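Local coordinates for protein saframycin Mx1 synthetase B (Legionella pneumophila subsp. pneumophila, PDB 3KXW) that belongs to the AMP-binding enzymes of the ANL clan and holds a bound 5'-O-[(S)-(dodecanoyloxy)(hydroxy)phosphoryl]adenosine in its pocket, at residues Lys4-Leu8 against Leu19-His23; Leu13-Arg18 against Leu83-Tyr87; Gln100-Lys106 against Glu531-Leu535; Tyr345-Thr349 against His447-Tyr452; Asp389-Pro393 against Gly426-Asp430. All blocks are in the same frame, centred on the assembly; numbering follows the deposited sequence.

The five contacts run from buried hydrocarbon to open surface. Contact 2 is the buried one, two crossing helices packed through valine, leucine and a tyrosine ring. Contact 1 uses the later part of the same helix 13-23 and touches contact 2, but it is only partly buried, and there a tyrosine meets arginine and histidine. Contact 3, about 40 Å from contact 1 between centres, joins the two family regions of the chain with mixed polar and aliphatic pairs and a bridging water. Contact 4 brings two beta sheets together with a salt bridge beside a leucine on aromatic faces. Contact 5 lies on the surface, where two loops share one backbone hydrogen bond.

Contact 1: residues Lys4-Leu8 against Leu19-His23; sequences KKEYL and LRALH
The short N-terminal helix 5-8 docks on the last turn of helix 13-23, and Tyr7 carries most of the contact, lying against Leu19, Arg20 and His23. The guanidinium of Arg20 is stacked on one face of the Tyr7 ring, the two planes only 25° apart. Arg20 CZ stands 3.9 Å from the centroid of the Tyr7 ring, a cation-pi arrangement. The Arg20 chain is extended from CG to NE (chi3 -179°), which carries the guanidinium across one face of the ring, while its CG passes 3.4 Å from Tyr7 CE1. Leu19 approaches the ring obliquely, CG 3.6 Å from Tyr7 CE1. The far ring edge is directed at the face of His23 in an edge-to-face pair, centroids 5.5 Å apart, and Tyr7 OH lies 3.4 Å from His23 CG. Glu6 crosses Leu19 at about a right angle, its CG 3.5 Å from Leu19 CD2. Glu6 OE2 comes up at the histidine edge, 3.2 Å from His23 CE1, but its approach to His23 NE2 is too poorly angled for a hydrogen bond. Water 1 accepts from Arg20 NH2 and, weakly, from Lys4 N, and Arg20 NH2 also bonds to the carbonyl oxygen of Tyr232. Fixed in this way, the charge of Arg20 is held flat over the tyrosine pi cloud and probably polarises it, while the Glu6 carboxylate would tend to favour a protonated His23.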
# COMPACT_ATOMS: atom_id res chain seq x y z
N LYS A 4 -1.91 2.03 28.03
CA LYS A 4 -2.68 2.36 29.23
C LYS A 4 -4.11 1.79 29.23
O LYS A 4 -4.78 1.75 28.20
CB LYS A 4 -2.68 3.86 29.49
CG LYS A 4 -1.31 4.40 29.89
CD LYS A 4 -1.04 4.16 31.37
CE LYS A 4 0.45 4.14 31.67
NZ LYS A 4 1.20 5.06 30.77
N LYS A 5 -4.57 1.36 30.40
CA LYS A 5 -5.83 0.62 30.48
C LYS A 5 -7.03 1.43 30.03
O LYS A 5 -7.93 0.90 29.38
CB LYS A 5 -6.06 0.06 31.89
CG LYS A 5 -5.11 -1.08 32.26
CD LYS A 5 -5.11 -2.19 31.20
CE LYS A 5 -6.46 -2.90 31.12
NZ LYS A 5 -6.33 -4.28 30.56
N GLU A 6 -7.05 2.71 30.38
CA GLU A 6 -8.16 3.58 30.02
C GLU A 6 -8.35 3.61 28.48
O GLU A 6 -9.49 3.63 27.98
CB GLU A 6 -7.90 4.98 30.60
CG GLU A 6 -9.14 5.78 31.01
CD GLU A 6 -8.81 6.96 31.94
OE1 GLU A 6 -8.12 6.74 32.97
OE2 GLU A 6 -9.25 8.12 31.64
N TYR A 7 -7.25 3.57 27.73
CA TYR A 7 -7.37 3.53 26.27
C TYR A 7 -7.81 2.16 25.73
O TYR A 7 -8.57 2.07 24.74
CB TYR A 7 -6.05 3.97 25.60
CG TYR A 7 -5.61 5.35 26.03
CD1 TYR A 7 -6.41 6.46 25.81
CD2 TYR A 7 -4.39 5.54 26.67
CE1 TYR A 7 -6.02 7.72 26.20
CE2 TYR A 7 -3.99 6.80 27.07
CZ TYR A 7 -4.81 7.89 26.82
OH TYR A 7 -4.45 9.15 27.19
N LEU A 8 -7.35 1.09 26.37
CA LEU A 8 -7.75 -0.26 25.97
C LEU A 8 -9.25 -0.45 26.11
O LEU A 8 -9.85 -1.26 25.40
CB LEU A 8 -7.00 -1.31 26.80
CG LEU A 8 -5.51 -1.46 26.44
CD1 LEU A 8 -4.79 -2.52 27.30
CD2 LEU A 8 -5.38 -1.77 24.96
N LEU A 19 -10.02 10.90 24.43
CA LEU A 19 -9.38 10.73 25.73
C LEU A 19 -7.94 11.21 25.72
O LEU A 19 -7.48 11.88 26.64
CB LEU A 19 -9.47 9.29 26.20
CG LEU A 19 -9.03 9.05 27.64
CD1 LEU A 19 -9.88 9.88 28.60
CD2 LEU A 19 -9.15 7.56 28.01
N ARG A 20 -7.21 10.86 24.67
CA ARG A 20 -5.86 11.39 24.52
C ARG A 20 -5.83 12.91 24.52
O ARG A 20 -4.91 13.51 25.07
CB ARG A 20 -5.19 10.84 23.27
CG ARG A 20 -4.81 9.37 23.44
CD ARG A 20 -3.75 8.90 22.45
NE ARG A 20 -3.44 7.49 22.64
CZ ARG A 20 -2.65 6.99 23.58
NH1 ARG A 20 -2.03 7.77 24.47
NH2 ARG A 20 -2.46 5.68 23.63
N ALA A 21 -6.80 13.53 23.86
CA ALA A 21 -6.88 14.99 23.83
C ALA A 21 -7.15 15.62 25.22
O ALA A 21 -6.83 16.80 25.44
CB ALA A 21 -7.90 15.46 22.81
N LEU A 22 -7.72 14.84 26.13
CA LEU A 22 -7.89 15.30 27.52
C LEU A 22 -6.66 15.06 28.38
O LEU A 22 -6.31 15.90 29.21
CB LEU A 22 -9.08 14.61 28.18
CG LEU A 22 -10.42 14.76 27.52
CD1 LEU A 22 -11.47 14.12 28.39
CD2 LEU A 22 -10.74 16.25 27.27
N HIS A 23 -6.01 13.91 28.21
CA HIS A 23 -4.84 13.56 29.01
C HIS A 23 -3.61 14.32 28.54
O HIS A 23 -2.74 14.68 29.35
CB HIS A 23 -4.50 12.06 28.89
CG HIS A 23 -5.35 11.16 29.74
ND1 HIS A 23 -6.72 11.20 29.74
CD2 HIS A 23 -5.00 10.14 30.56
CE1 HIS A 23 -7.19 10.27 30.55
NE2 HIS A 23 -6.17 9.61 31.06
O HOH W 1 -0.90 4.66 26.22

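Contact 2: residues Leu13-Arg18 against Leu83-Tyr87; sequences LVDVVR and LGCLY
Val14 and Tyr87 form the centre of this contact: CG1 of Val14 sits almost exactly over the middle of the Tyr87 ring, 3.8 Å from its centroid and 9° off the normal, a clear CH-pi contact. The other methyl, Val14 CG2, reaches the rim of the same ring, 3.7 Å from Tyr87 CD1, and also packs 3.8 Å from Leu86 CB. With CG1 anti to the backbone N (chi1 170°), the valine fork spreads so that one branch lies over the ring face and the other turns to Leu86. Val17 comes to the phenol end instead, near the ring plane, CG1 3.2 Å from Tyr87 OH. The aliphatic start of Arg18 meets that hydroxyl too, CG to OH 3.7 Å, while its NH1 turns back to Asp15 OD1 in a salt bridge of 3.0 Å. Further along the interface, Leu13 CD2 and Leu83 CD2 touch at 4.1 Å, their side chains crossing at about a right angle. No hydrogen bond links the two segments. The buried hydroxyl of Tyr87 is satisfied from outside by Asp47 of helix 43-59, and the ring of Trp159 also meets that of Tyr87. The axes of the two segments approach to 9.9 Å and cross at -111°. Helix 43-59 touches Leu83, Tyr87 and Arg18, helix 220-233 packs on Leu13 and Val17, and strand 67-71 lies behind Cys85.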
# COMPACT_ATOMS: atom_id res chain seq x y z
N LEU A 13 -12.00 4.14 17.92
CA LEU A 13 -10.88 5.06 17.81
C LEU A 13 -11.32 6.47 18.16
O LEU A 13 -10.52 7.27 18.63
CB LEU A 13 -10.33 5.03 16.38
CG LEU A 13 -9.08 5.89 16.17
CD1 LEU A 13 -7.95 5.41 17.06
CD2 LEU A 13 -8.68 5.85 14.67
N VAL A 14 -12.59 6.77 17.92
CA VAL A 14 -13.12 8.10 18.28
C VAL A 14 -12.85 8.41 19.76
O VAL A 14 -12.35 9.49 20.11
CB VAL A 14 -14.63 8.23 18.00
CG1 VAL A 14 -15.21 9.53 18.61
CG2 VAL A 14 -14.89 8.19 16.48
N ASP A 15 -13.19 7.47 20.64
CA ASP A 15 -13.03 7.69 22.08
C ASP A 15 -11.57 7.68 22.51
O ASP A 15 -11.20 8.35 23.47
CB ASP A 15 -13.87 6.71 22.89
CG ASP A 15 -15.35 7.06 22.82
OD1 ASP A 15 -15.66 8.25 22.58
OD2 ASP A 15 -16.17 6.14 23.01
N VAL A 16 -10.75 6.91 21.80
CA VAL A 16 -9.32 6.95 22.07
C VAL A 16 -8.77 8.35 21.81
O VAL A 16 -8.01 8.89 22.63
CB VAL A 16 -8.53 5.92 21.23
CG1 VAL A 16 -7.01 6.14 21.44
CG2 VAL A 16 -8.94 4.50 21.61
N VAL A 17 -9.13 8.93 20.66
CA VAL A 17 -8.64 10.27 20.33
C VAL A 17 -9.18 11.31 21.33
O VAL A 17 -8.44 12.17 21.80
CB VAL A 17 -9.00 10.69 18.89
CG1 VAL A 17 -8.61 12.15 18.64
CG2 VAL A 17 -8.30 9.78 17.89
N ARG A 18 -10.47 11.22 21.64
CA ARG A 18 -11.08 12.13 22.62
C ARG A 18 -10.34 12.10 23.96
O ARG A 18 -10.09 13.15 24.55
CB ARG A 18 -12.56 11.80 22.86
CG ARG A 18 -13.51 12.24 21.72
CD ARG A 18 -15.00 11.93 22.03
NE ARG A 18 -15.47 12.54 23.29
CZ ARG A 18 -15.72 11.86 24.42
NH1 ARG A 18 -15.54 10.54 24.47
NH2 ARG A 18 -16.15 12.49 25.51
N LEU A 83 -11.03 11.29 10.45
CA LEU A 83 -11.50 11.19 11.83
C LEU A 83 -12.87 11.87 11.95
O LEU A 83 -13.76 11.41 12.69
CB LEU A 83 -10.51 11.83 12.80
CG LEU A 83 -9.24 11.01 13.05
CD1 LEU A 83 -8.37 11.77 14.01
CD2 LEU A 83 -9.63 9.69 13.65
N GLY A 84 -13.04 12.98 11.25
CA GLY A 84 -14.30 13.70 11.28
C GLY A 84 -15.44 12.79 10.84
O GLY A 84 -16.52 12.81 11.43
N CYS A 85 -15.19 11.95 9.83
CA CYS A 85 -16.20 10.96 9.41
C CYS A 85 -16.51 10.00 10.53
O CYS A 85 -17.68 9.73 10.82
CB CYS A 85 -15.75 10.15 8.19
SG CYS A 85 -15.70 11.07 6.67
N LEU A 86 -15.48 9.46 11.17
CA LEU A 86 -15.71 8.51 12.23
C LEU A 86 -16.50 9.12 13.40
O LEU A 86 -17.38 8.48 13.97
CB LEU A 86 -14.39 7.90 12.76
CG LEU A 86 -13.50 7.13 11.78
CD1 LEU A 86 -12.52 6.21 12.50
CD2 LEU A 86 -14.31 6.39 10.75
N TYR A 87 -16.15 10.35 13.78
CA TYR A 87 -16.86 11.03 14.86
C TYR A 87 -18.33 11.23 14.54
O TYR A 87 -19.13 11.36 15.45
CB TYR A 87 -16.26 12.41 15.13
CG TYR A 87 -15.05 12.47 16.04
CD1 TYR A 87 -13.91 11.72 15.80
CD2 TYR A 87 -15.04 13.35 17.12
CE1 TYR A 87 -12.78 11.84 16.63
CE2 TYR A 87 -13.93 13.46 17.96
CZ TYR A 87 -12.80 12.72 17.71
OH TYR A 87 -11.71 12.88 18.56

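Contact 3: residues Gln100-Lys106 against Glu531-Leu535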
# COMPACT_ATOMS: atom_id res chain seq x y z
N GLN A 100 -6.09 11.77 -13.50
CA GLN A 100 -5.97 11.28 -14.86
C GLN A 100 -7.07 10.27 -15.18
O GLN A 100 -7.89 9.92 -14.33
CB GLN A 100 -4.58 10.68 -15.14
CG GLN A 100 -3.38 11.64 -14.93
CD GLN A 100 -3.27 12.72 -16.00
OE1 GLN A 100 -3.83 12.59 -17.08
NE2 GLN A 100 -2.55 13.79 -15.69
N GLU A 101 -7.07 9.81 -16.42
CA GLU A 101 -8.22 9.06 -16.92
C GLU A 101 -8.60 7.86 -16.06
O GLU A 101 -9.77 7.72 -15.64
CB GLU A 101 -7.95 8.62 -18.37
CG GLU A 101 -8.30 9.69 -19.40
CD GLU A 101 -7.18 10.70 -19.62
OE1 GLU A 101 -6.15 10.67 -18.87
OE2 GLU A 101 -7.35 11.55 -20.55
N LYS A 102 -7.62 7.00 -15.80
CA LYS A 102 -7.88 5.76 -15.06
C LYS A 102 -8.23 6.06 -13.60
O LYS A 102 -9.12 5.41 -13.03
CB LYS A 102 -6.69 4.79 -15.16
CG LYS A 102 -6.98 3.38 -14.65
CD LYS A 102 -8.16 2.75 -15.41
CE LYS A 102 -8.88 1.71 -14.56
NZ LYS A 102 -9.70 2.34 -13.46
N LEU A 103 -7.55 7.02 -12.98
CA LEU A 103 -7.90 7.40 -11.61
C LEU A 103 -9.34 7.92 -11.52
O LEU A 103 -9.99 7.81 -10.48
CB LEU A 103 -6.95 8.47 -11.05
CG LEU A 103 -5.52 8.03 -10.72
CD1 LEU A 103 -4.61 9.26 -10.68
CD2 LEU A 103 -5.44 7.24 -9.41
N LEU A 104 -9.82 8.50 -12.61
CA LEU A 104 -11.18 9.06 -12.64
C LEU A 104 -12.22 7.98 -12.85
O LEU A 104 -13.29 7.98 -12.23
CB LEU A 104 -11.29 10.14 -13.71
CG LEU A 104 -12.71 10.69 -13.93
CD1 LEU A 104 -13.25 11.35 -12.67
CD2 LEU A 104 -12.69 11.67 -15.09
N ASP A 105 -11.89 7.03 -13.72
CA ASP A 105 -12.70 5.84 -13.89
C ASP A 105 -12.84 5.08 -12.56
O ASP A 105 -13.93 4.64 -12.20
CB ASP A 105 -12.05 4.93 -14.94
CG ASP A 105 -12.71 3.59 -15.03
OD1 ASP A 105 -13.81 3.53 -15.61
OD2 ASP A 105 -12.13 2.60 -14.52
N LYS A 106 -11.74 4.92 -11.85
CA LYS A 106 -11.76 4.23 -10.56
C LYS A 106 -12.67 4.98 -9.58
O LYS A 106 -13.49 4.38 -8.88
CB LYS A 106 -10.34 4.06 -10.00
CG LYS A 106 -10.30 3.62 -8.54
CD LYS A 106 -9.10 2.74 -8.22
CE LYS A 106 -7.81 3.53 -8.14
NZ LYS A 106 -6.78 2.68 -7.48
N GLU A 531 1.91 6.63 -10.15
CA GLU A 531 0.84 7.60 -9.91
C GLU A 531 -0.49 7.27 -10.57
O GLU A 531 -1.54 7.38 -9.94
CB GLU A 531 1.32 9.00 -10.31
CG GLU A 531 2.56 9.40 -9.54
CD GLU A 531 2.33 10.45 -8.45
OE1 GLU A 531 2.30 11.65 -8.81
OE2 GLU A 531 2.24 10.09 -7.23
N ASN A 532 -0.44 6.84 -11.83
CA ASN A 532 -1.65 6.55 -12.59
C ASN A 532 -2.26 5.18 -12.31
O ASN A 532 -3.46 5.00 -12.49
CB ASN A 532 -1.38 6.68 -14.10
CG ASN A 532 -1.20 8.14 -14.55
OD1 ASN A 532 -1.01 9.04 -13.73
ND2 ASN A 532 -1.26 8.36 -15.86
N HIS A 533 -1.44 4.22 -11.87
CA HIS A 533 -1.90 2.83 -11.78
C HIS A 533 -1.59 2.11 -10.48
O HIS A 533 -1.99 0.96 -10.28
CB HIS A 533 -1.36 2.04 -12.97
CG HIS A 533 -1.73 2.64 -14.28
ND1 HIS A 533 -2.99 2.51 -14.83
CD2 HIS A 533 -1.04 3.46 -15.11
CE1 HIS A 533 -3.04 3.18 -15.97
NE2 HIS A 533 -1.87 3.77 -16.16
N GLN A 534 -0.88 2.79 -9.60
CA GLN A 534 -0.44 2.17 -8.34
C GLN A 534 0.31 0.88 -8.63
O GLN A 534 0.12 -0.12 -7.92
CB GLN A 534 -1.64 1.92 -7.40
CG GLN A 534 -2.26 3.20 -6.83
CD GLN A 534 -2.95 4.03 -7.90
OE1 GLN A 534 -3.89 3.58 -8.56
NE2 GLN A 534 -2.49 5.26 -8.07
N LEU A 535 1.15 0.89 -9.66
CA LEU A 535 1.98 -0.26 -9.97
C LEU A 535 3.44 0.17 -10.07
O LEU A 535 3.72 1.34 -10.32
CB LEU A 535 1.56 -0.90 -11.31
CG LEU A 535 0.16 -1.52 -11.37
CD1 LEU A 535 -0.24 -1.76 -12.80
CD2 LEU A 535 0.11 -2.82 -10.56
O HOH W 2 -4.74 7.29 -14.07
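The flat groups here meet aliphatic carbon: the amide of Asn532 lies against CB and CG of Gln100, the ring of His533 meets Lys102, and the amide of Gln534 abuts Leu103. Asn532 OD1 lies 3.7 Å from Gln100 CG, and the Gln100 amide itself points away. The imidazole of His533 is approached obliquely by Lys102, whose CB is 4.1 Å from His533 CE1. At Gln534, NE2 rests 3.8 Å from Leu103 CD2, while OE1 accepts a hydrogen bond of 3.2 Å from Lys106 NZ. That ammonium sits 45° above the plane of the Gln534 carbonyl. Bends at chi2 and chi3 (75° at chi3) bring Lys106 NZ to OE1 obliquely, the two side chains coming from opposite directions. Leu103 fills the middle, with CD1 3.7 Å from Glu531 O. Beside it water 2 joins the two backbones, accepting from Leu103 N at 3.0 Å and donating to Asn532 O. Lys102 NZ turns away from the interface to form a salt bridge with Asp105. Ser476 OG holds both Asn532 ND2 and His533 NE2, which fixes the turn of these two side chains. The contact thus seats the end of helix 515-533, in the C-terminal, Disco-interacting protein 2-like region, on the first turns of helix 101-114 in the AMP-binding region. Helix 469-479 flanks them both, touching Lys102 and His533 through Asp472.

Contact 4: residues Tyr345-Thr349 against His447-Tyr452; sequences YKTLT and HENELY
Lys346 and Glu450 bridge two antiparallel beta sheets: strand 347-350 pairs with 371-374, and strand 450-456 is one arm of a beta hairpin. That hairpin turns through a type I' turn from His447 to Glu450, closed by backbone bonds both ways between those two residues. Lys346 NZ makes a 2.7 Å salt bridge to Glu450 OE2, met on the syn side, 23° out of the carboxylate plane. Glu450 OE1 takes a hydrogen bond from water 3 at 2.7 Å and is also hydrogen-bonded to Ser375 OG, so both carboxylate oxygens of this buried glutamate are occupied. Water 3 in turn accepts from Lys346 N, tying the same two residues together a second time. The glutamate chain runs extended beyond CG (chi2 -164°), which takes its head across the lysine chain at about a right angle. His447 ND1 is satisfied by Asp397 OD1. Apolar contact fills the rest: Phe445 lies nearly parallel to the Tyr452 ring, while Leu348 CD1 comes over one face of His447, 3.9 Å from its CG. Leu348 CD1 also stands 3.5 Å from the centroid of the Tyr452 ring, 13° off its normal.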
# COMPACT_ATOMS: atom_id res chain seq x y z
N TYR A 345 15.56 -11.89 10.29
CA TYR A 345 14.51 -12.66 9.63
C TYR A 345 15.07 -13.96 9.04
O TYR A 345 16.25 -14.04 8.68
CB TYR A 345 13.81 -11.82 8.54
CG TYR A 345 14.72 -11.40 7.41
CD1 TYR A 345 15.01 -12.26 6.37
CD2 TYR A 345 15.28 -10.12 7.38
CE1 TYR A 345 15.86 -11.87 5.33
CE2 TYR A 345 16.11 -9.73 6.35
CZ TYR A 345 16.40 -10.60 5.34
OH TYR A 345 17.24 -10.21 4.32
N LYS A 346 14.22 -14.98 8.95
CA LYS A 346 14.65 -16.27 8.42
C LYS A 346 14.44 -16.40 6.92
O LYS A 346 13.57 -15.75 6.34
CB LYS A 346 13.92 -17.39 9.16
CG LYS A 346 14.16 -17.36 10.69
CD LYS A 346 13.45 -18.51 11.37
CE LYS A 346 13.67 -18.51 12.87
NZ LYS A 346 12.98 -17.34 13.52
N THR A 347 15.25 -17.25 6.29
CA THR A 347 15.07 -17.59 4.89
C THR A 347 15.11 -19.10 4.71
O THR A 347 15.61 -19.83 5.57
CB THR A 347 16.12 -16.91 3.95
OG1 THR A 347 17.43 -17.46 4.18
CG2 THR A 347 16.16 -15.39 4.18
N LEU A 348 14.54 -19.58 3.61
CA LEU A 348 14.67 -20.99 3.23
C LEU A 348 15.16 -21.10 1.80
O LEU A 348 14.88 -20.24 0.97
CB LEU A 348 13.34 -21.71 3.36
CG LEU A 348 12.86 -21.97 4.78
CD1 LEU A 348 11.40 -22.44 4.71
CD2 LEU A 348 13.77 -22.98 5.46
N THR A 349 15.89 -22.17 1.51
CA THR A 349 16.40 -22.38 0.17
C THR A 349 15.65 -23.52 -0.46
O THR A 349 15.68 -24.64 0.03
CB THR A 349 17.90 -22.71 0.18
OG1 THR A 349 18.61 -21.67 0.87
CG2 THR A 349 18.41 -22.83 -1.24
N HIS A 447 6.43 -23.18 8.05
CA HIS A 447 7.60 -23.95 8.41
C HIS A 447 8.10 -23.48 9.77
O HIS A 447 8.50 -22.32 9.92
CB HIS A 447 8.67 -23.78 7.33
CG HIS A 447 9.95 -24.50 7.63
ND1 HIS A 447 10.16 -25.81 7.26
CD2 HIS A 447 11.09 -24.10 8.24
CE1 HIS A 447 11.37 -26.19 7.64
NE2 HIS A 447 11.95 -25.17 8.24
N GLU A 448 8.08 -24.35 10.76
CA GLU A 448 8.50 -23.96 12.12
C GLU A 448 7.80 -22.67 12.57
O GLU A 448 8.42 -21.72 13.09
CB GLU A 448 10.02 -23.85 12.19
CG GLU A 448 10.63 -25.12 11.61
CD GLU A 448 12.11 -25.26 11.87
OE1 GLU A 448 12.77 -24.25 12.18
OE2 GLU A 448 12.61 -26.40 11.74
N ASN A 449 6.49 -22.69 12.34
CA ASN A 449 5.57 -21.63 12.70
C ASN A 449 5.88 -20.29 12.07
O ASN A 449 5.58 -19.24 12.64
CB ASN A 449 5.41 -21.50 14.22
CG ASN A 449 4.13 -20.74 14.60
OD1 ASN A 449 3.06 -20.94 14.01
ND2 ASN A 449 4.24 -19.87 15.59
N GLU A 450 6.51 -20.32 10.90
CA GLU A 450 6.65 -19.08 10.14
C GLU A 450 6.07 -19.23 8.75
O GLU A 450 6.14 -20.31 8.14
CB GLU A 450 8.10 -18.62 10.12
CG GLU A 450 8.56 -18.30 11.55
CD GLU A 450 9.82 -17.50 11.62
OE1 GLU A 450 10.18 -16.86 10.62
OE2 GLU A 450 10.43 -17.49 12.71
N LEU A 451 5.49 -18.14 8.25
CA LEU A 451 4.77 -18.20 6.99
C LEU A 451 5.68 -17.78 5.85
O LEU A 451 6.26 -16.70 5.88
CB LEU A 451 3.54 -17.28 7.05
CG LEU A 451 2.81 -17.19 5.71
CD1 LEU A 451 2.14 -18.52 5.37
CD2 LEU A 451 1.79 -16.07 5.75
N TYR A 452 5.77 -18.64 4.84
CA TYR A 452 6.49 -18.39 3.61
C TYR A 452 5.48 -18.23 2.48
O TYR A 452 4.83 -19.19 2.09
CB TYR A 452 7.50 -19.52 3.34
CG TYR A 452 8.61 -19.51 4.37
CD1 TYR A 452 9.81 -18.88 4.11
CD2 TYR A 452 8.43 -20.09 5.62
CE1 TYR A 452 10.82 -18.86 5.05
CE2 TYR A 452 9.43 -20.06 6.58
CZ TYR A 452 10.62 -19.43 6.28
OH TYR A 452 11.64 -19.40 7.21
O HOH W 3 11.82 -14.67 10.41

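Contact 5: residues Asp389-Pro393 against Gly426-Asp430; sequences DTLIP and GKIKD
Leu391 O receives the backbone N-H of Lys429 at 3.1 Å with an N-H...O angle of 154°, the donor lying 37° above the carbonyl plane, and this is the sole hydrogen bond that joins the two segments. Leu391 itself has positive phi, and its side chain points at the other segment, CD1 3.7 Å from Lys427 O. Beside that bond, Ile428 CG2 packs against the same carbonyl oxygen, 3.6 Å from Leu391 O. Ile428 CG2 also touches the proline, 3.7 Å from Pro393 CD, the two side chains crossing obliquely. Leu391 sits in the middle of an ST turn, in which Thr390 OG1 accepts from Ile392 N at 3.2 Å. Segment 426-430 lies in the loop from helix 417-424 to strand 438-440, and segment 389-393 in the connection between the antiparallel strands 382-386 and 400-405, so the contact joins two loops beside the sheet that holds these strands. Trp403 of strand 400-405 touches both Leu391 and Ile428, and Ile386 touches both Pro393 and Ile428. On the outer side Lys429 lies alongside Ile392, both pointing the same way, with Lys429 CD 3.6 Å from Ile392 CG1. The Lys429 chain is extended until a bend at chi4 (-51°), which swings Lys429 NZ round to Asp430 OD2 in a 2.8 Å salt bridge, met from above the carboxylate plane.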
# COMPACT_ATOMS: atom_id res chain seq x y z
N ASP A 389 -8.71 -26.38 -3.36
CA ASP A 389 -9.62 -27.21 -4.14
C ASP A 389 -10.36 -28.24 -3.29
O ASP A 389 -11.58 -28.32 -3.32
CB ASP A 389 -8.85 -27.90 -5.27
CG ASP A 389 -8.24 -26.92 -6.23
OD1 ASP A 389 -9.00 -26.10 -6.79
OD2 ASP A 389 -7.00 -26.97 -6.44
N THR A 390 -9.60 -29.01 -2.51
CA THR A 390 -10.19 -30.05 -1.67
C THR A 390 -10.64 -29.50 -0.32
O THR A 390 -11.46 -30.11 0.36
CB THR A 390 -9.19 -31.17 -1.39
OG1 THR A 390 -8.15 -30.68 -0.53
CG2 THR A 390 -8.58 -31.69 -2.68
N LEU A 391 -10.08 -28.35 0.08
CA LEU A 391 -10.43 -27.74 1.36
C LEU A 391 -9.92 -28.55 2.56
O LEU A 391 -10.37 -28.38 3.70
CB LEU A 391 -11.94 -27.47 1.46
CG LEU A 391 -12.54 -26.65 0.32
CD1 LEU A 391 -14.01 -26.40 0.56
CD2 LEU A 391 -11.79 -25.31 0.14
N ILE A 392 -8.96 -29.43 2.30
CA ILE A 392 -8.32 -30.19 3.35
C ILE A 392 -7.04 -29.49 3.82
O ILE A 392 -6.25 -29.03 3.00
CB ILE A 392 -8.01 -31.60 2.85
CG1 ILE A 392 -9.31 -32.30 2.41
CG2 ILE A 392 -7.25 -32.40 3.91
CD1 ILE A 392 -9.07 -33.56 1.59
N PRO A 393 -6.82 -29.42 5.14
CA PRO A 393 -5.62 -28.76 5.66
C PRO A 393 -4.34 -29.34 5.10
O PRO A 393 -4.22 -30.55 4.87
CB PRO A 393 -5.70 -29.01 7.17
CG PRO A 393 -7.16 -29.19 7.44
CD PRO A 393 -7.70 -29.89 6.21
N GLY A 426 -14.82 -19.18 4.07
CA GLY A 426 -14.05 -20.39 3.90
C GLY A 426 -14.36 -21.43 4.98
O GLY A 426 -14.35 -21.11 6.15
N LYS A 427 -14.65 -22.66 4.58
CA LYS A 427 -14.93 -23.72 5.56
C LYS A 427 -14.07 -24.93 5.29
O LYS A 427 -13.96 -25.37 4.14
CB LYS A 427 -16.41 -24.14 5.53
CG LYS A 427 -17.36 -23.13 6.10
CD LYS A 427 -17.21 -23.01 7.62
CE LYS A 427 -17.64 -24.30 8.31
NZ LYS A 427 -17.70 -24.15 9.80
N ILE A 428 -13.50 -25.49 6.35
CA ILE A 428 -12.59 -26.61 6.22
C ILE A 428 -13.40 -27.90 6.18
O ILE A 428 -14.27 -28.12 7.03
CB ILE A 428 -11.59 -26.67 7.39
CG1 ILE A 428 -10.76 -25.38 7.48
CG2 ILE A 428 -10.68 -27.88 7.25
CD1 ILE A 428 -9.84 -25.35 8.69
N LYS A 429 -13.12 -28.72 5.17
CA LYS A 429 -13.78 -30.01 4.98
C LYS A 429 -13.79 -30.81 6.27
O LYS A 429 -12.74 -31.05 6.87
CB LYS A 429 -13.07 -30.81 3.89
CG LYS A 429 -13.80 -32.07 3.46
CD LYS A 429 -12.89 -32.97 2.63
CE LYS A 429 -13.61 -34.24 2.16
NZ LYS A 429 -14.30 -34.95 3.28
N ASP A 430 -14.99 -31.20 6.68
CA ASP A 430 -15.20 -32.03 7.86
C ASP A 430 -14.83 -31.35 9.18
O ASP A 430 -14.61 -32.01 10.18
CB ASP A 430 -14.49 -33.38 7.70
CG ASP A 430 -15.08 -34.20 6.57
OD1 ASP A 430 -16.23 -33.90 6.18
OD2 ASP A 430 -14.40 -35.12 6.05